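PDB 3LV4: glycoside hydrolase YxiA, which probably hydrolyses internal alpha-1,5-linked L-arabinofuranosyl bonds of arabinan, as a calcium-binding member of glycoside hydrolase family 43. Local coordinates for residues Pro55-Pro58 with Glu63-Glu66. Numbering follows the deposited sequence.
Sequences PLIP and ELKE
I57 and E63 bring the two backbones nearest each other, their CA atoms 7.6 Å apart, where the loop 55-58 leads into the short helix 60-63 and the chain then turns into helix 65-71. Only side chains bridge this distance, and I57 supplies both contacts from the loop side, one with each branch. Its methyl CG2 rests against the aliphatic root of E63, 3.7 Å from E63 CB and 3.9 Å from E63 CG. Its longer arm reaches further along, and CD1 of I57 meets CD1 of L64 at 4.0 Å, methyl to methyl. The torsions divide the work: at chi1 -44° CG1 of I57 lies beside the backbone N while CG2 is anti to it, and a fully extended chi2 of 180° carries CD1 out to the leucine. Both E63 and L64 cross the isoleucine at about a right angle, so the touch is local.

E63 plays two parts. Its CB and CG face I57, but the chain bends at chi2 (66°) and turns its carboxylate away from I57. OE1 forms a salt bridge with K118 and accepts a hydrogen bond from ND2 of N59, just beyond P58, while OE2 takes the backbone N-H of N119; the carboxylate thus ties the turn at N59 to the start of strand 118-126. L32 also packs on I57, and L76 on L64, extending the small apolar cluster.

L64 leaves helical geometry after 60-63 and stands at the N-cap position of 65-71, so the isoleucine packs just where one helix gives way to the next. Away from the annotated sites, this contact belongs to the linker between two successive blades of the family 43 five-bladed beta-propeller, running from strand 44-47 to strand 80-83, with E63 anchoring it to 118-126, the outermost strand of the second blade.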
ATOM      1  N   PRO A  55     -20.819 -11.597   8.722  1.00 10.83           N
ATOM      2  CA  PRO A  55     -21.812 -11.314   7.678  1.00 12.56           C
ATOM      3  C   PRO A  55     -21.296 -11.562   6.261  1.00 12.43           C
ATOM      4  O   PRO A  55     -22.094 -11.885   5.374  1.00 13.65           O
ATOM      5  CB  PRO A  55     -22.134  -9.825   7.878  1.00 11.94           C
ATOM      6  CG  PRO A  55     -21.046  -9.297   8.746  1.00 13.34           C
ATOM      7  CD  PRO A  55     -20.561 -10.431   9.577  1.00 13.32           C
ATOM      8  N   LEU A  56     -19.990 -11.421   6.046  1.00 10.40           N
ATOM      9  CA  LEU A  56     -19.429 -11.619   4.708  1.00  9.53           C
ATOM     10  C   LEU A  56     -19.533 -13.084   4.290  1.00  9.72           C
ATOM     11  O   LEU A  56     -19.850 -13.389   3.144  1.00 10.59           O
ATOM     12  CB  LEU A  56     -17.971 -11.146   4.644  1.00  7.73           C
ATOM     13  CG  LEU A  56     -17.708  -9.686   5.033  1.00 10.20           C
ATOM     14  CD1 LEU A  56     -16.226  -9.369   4.904  1.00 11.88           C
ATOM     15  CD2 LEU A  56     -18.543  -8.711   4.194  1.00  9.96           C
ATOM     16  N   ILE A  57     -19.244 -13.984   5.225  1.00  8.36           N
ATOM     17  CA  ILE A  57     -19.409 -15.422   5.002  1.00  9.01           C
ATOM     18  C   ILE A  57     -19.812 -16.074   6.323  1.00  9.81           C
ATOM     19  O   ILE A  57     -18.956 -16.537   7.078  1.00 11.98           O
ATOM     20  CB  ILE A  57     -18.104 -16.095   4.507  1.00  9.42           C
ATOM     21  CG1 ILE A  57     -17.415 -15.254   3.429  1.00 11.04           C
ATOM     22  CG2 ILE A  57     -18.403 -17.499   3.966  1.00  9.93           C
ATOM     23  CD1 ILE A  57     -16.108 -15.883   2.908  1.00 11.51           C
ATOM     24  N   PRO A  58     -21.119 -16.095   6.616  1.00 10.96           N
ATOM     25  CA  PRO A  58     -21.605 -16.533   7.934  1.00 12.35           C
ATOM     26  C   PRO A  58     -21.271 -17.987   8.273  1.00 12.01           C
ATOM     27  O   PRO A  58     -21.190 -18.329   9.453  1.00 13.47           O
ATOM     28  CB  PRO A  58     -23.124 -16.344   7.832  1.00 16.50           C
ATOM     29  CG  PRO A  58     -23.329 -15.375   6.718  1.00 17.55           C
ATOM     30  CD  PRO A  58     -22.194 -15.559   5.762  1.00 12.91           C
ATOM     31  N   GLU A  63     -17.756 -23.086   4.492  1.00 11.82           N
ATOM     32  CA  GLU A  63     -17.687 -22.581   3.128  1.00 11.64           C
ATOM     33  C   GLU A  63     -16.282 -22.720   2.556  1.00 11.63           C
ATOM     34  O   GLU A  63     -16.111 -23.117   1.407  1.00 11.40           O
ATOM     35  CB  GLU A  63     -18.134 -21.116   3.068  1.00 11.89           C
ATOM     36  CG  GLU A  63     -18.356 -20.587   1.652  1.00 11.99           C
ATOM     37  CD  GLU A  63     -19.533 -21.265   0.935  1.00 15.89           C
ATOM     38  OE1 GLU A  63     -20.409 -21.840   1.616  1.00 15.99           O
ATOM     39  OE2 GLU A  63     -19.579 -21.226  -0.311  1.00 14.41           O
ATOM     40  N   LEU A  64     -15.278 -22.418   3.376  1.00 10.68           N
ATOM     41  CA  LEU A  64     -13.903 -22.417   2.904  1.00  9.48           C
ATOM     42  C   LEU A  64     -13.092 -23.526   3.562  1.00 12.65           C
ATOM     43  O   LEU A  64     -11.873 -23.404   3.708  1.00 13.00           O
ATOM     44  CB  LEU A  64     -13.244 -21.054   3.181  1.00 10.54           C
ATOM     45  CG  LEU A  64     -14.000 -19.823   2.662  1.00 10.55           C
ATOM     46  CD1 LEU A  64     -13.155 -18.548   2.846  1.00 12.37           C
ATOM     47  CD2 LEU A  64     -14.396 -20.010   1.200  1.00 10.68           C
ATOM     48  N   LYS A  65     -13.765 -24.607   3.959  1.00 12.93           N
ATOM     49  CA  LYS A  65     -13.091 -25.656   4.718  1.00 12.96           C
ATOM     50  C   LYS A  65     -11.825 -26.173   4.037  1.00 13.67           C
ATOM     51  O   LYS A  65     -10.844 -26.462   4.719  1.00 14.05           O
ATOM     52  CB  LYS A  65     -14.033 -26.823   5.042  1.00 17.44           C
ATOM     53  CG  LYS A  65     -14.508 -27.594   3.831  1.00 23.63           C
ATOM     54  CD  LYS A  65     -15.583 -28.613   4.218  1.00 27.72           C
ATOM     55  CE  LYS A  65     -16.202 -29.267   2.990  1.00 32.87           C
ATOM     56  NZ  LYS A  65     -17.327 -30.173   3.354  1.00 35.26           N
ATOM     57  N   GLU A  66     -11.835 -26.286   2.707  1.00 12.84           N
ATOM     58  CA  GLU A  66     -10.678 -26.849   2.014  1.00 14.35           C
ATOM     59  C   GLU A  66      -9.460 -25.965   2.204  1.00 12.85           C
ATOM     60  O   GLU A  66      -8.328 -26.448   2.276  1.00 12.97           O
ATOM     61  CB  GLU A  66     -10.942 -27.052   0.515  1.00 15.07           C
ATOM     62  CG  GLU A  66     -11.843 -28.223   0.178  1.00 26.63           C
ATOM     63  CD  GLU A  66     -13.319 -27.848   0.159  1.00 35.39           C
ATOM     64  OE1 GLU A  66     -13.645 -26.643   0.301  1.00 37.71           O
ATOM     65  OE2 GLU A  66     -14.153 -28.766  -0.005  1.00 39.19           O
TER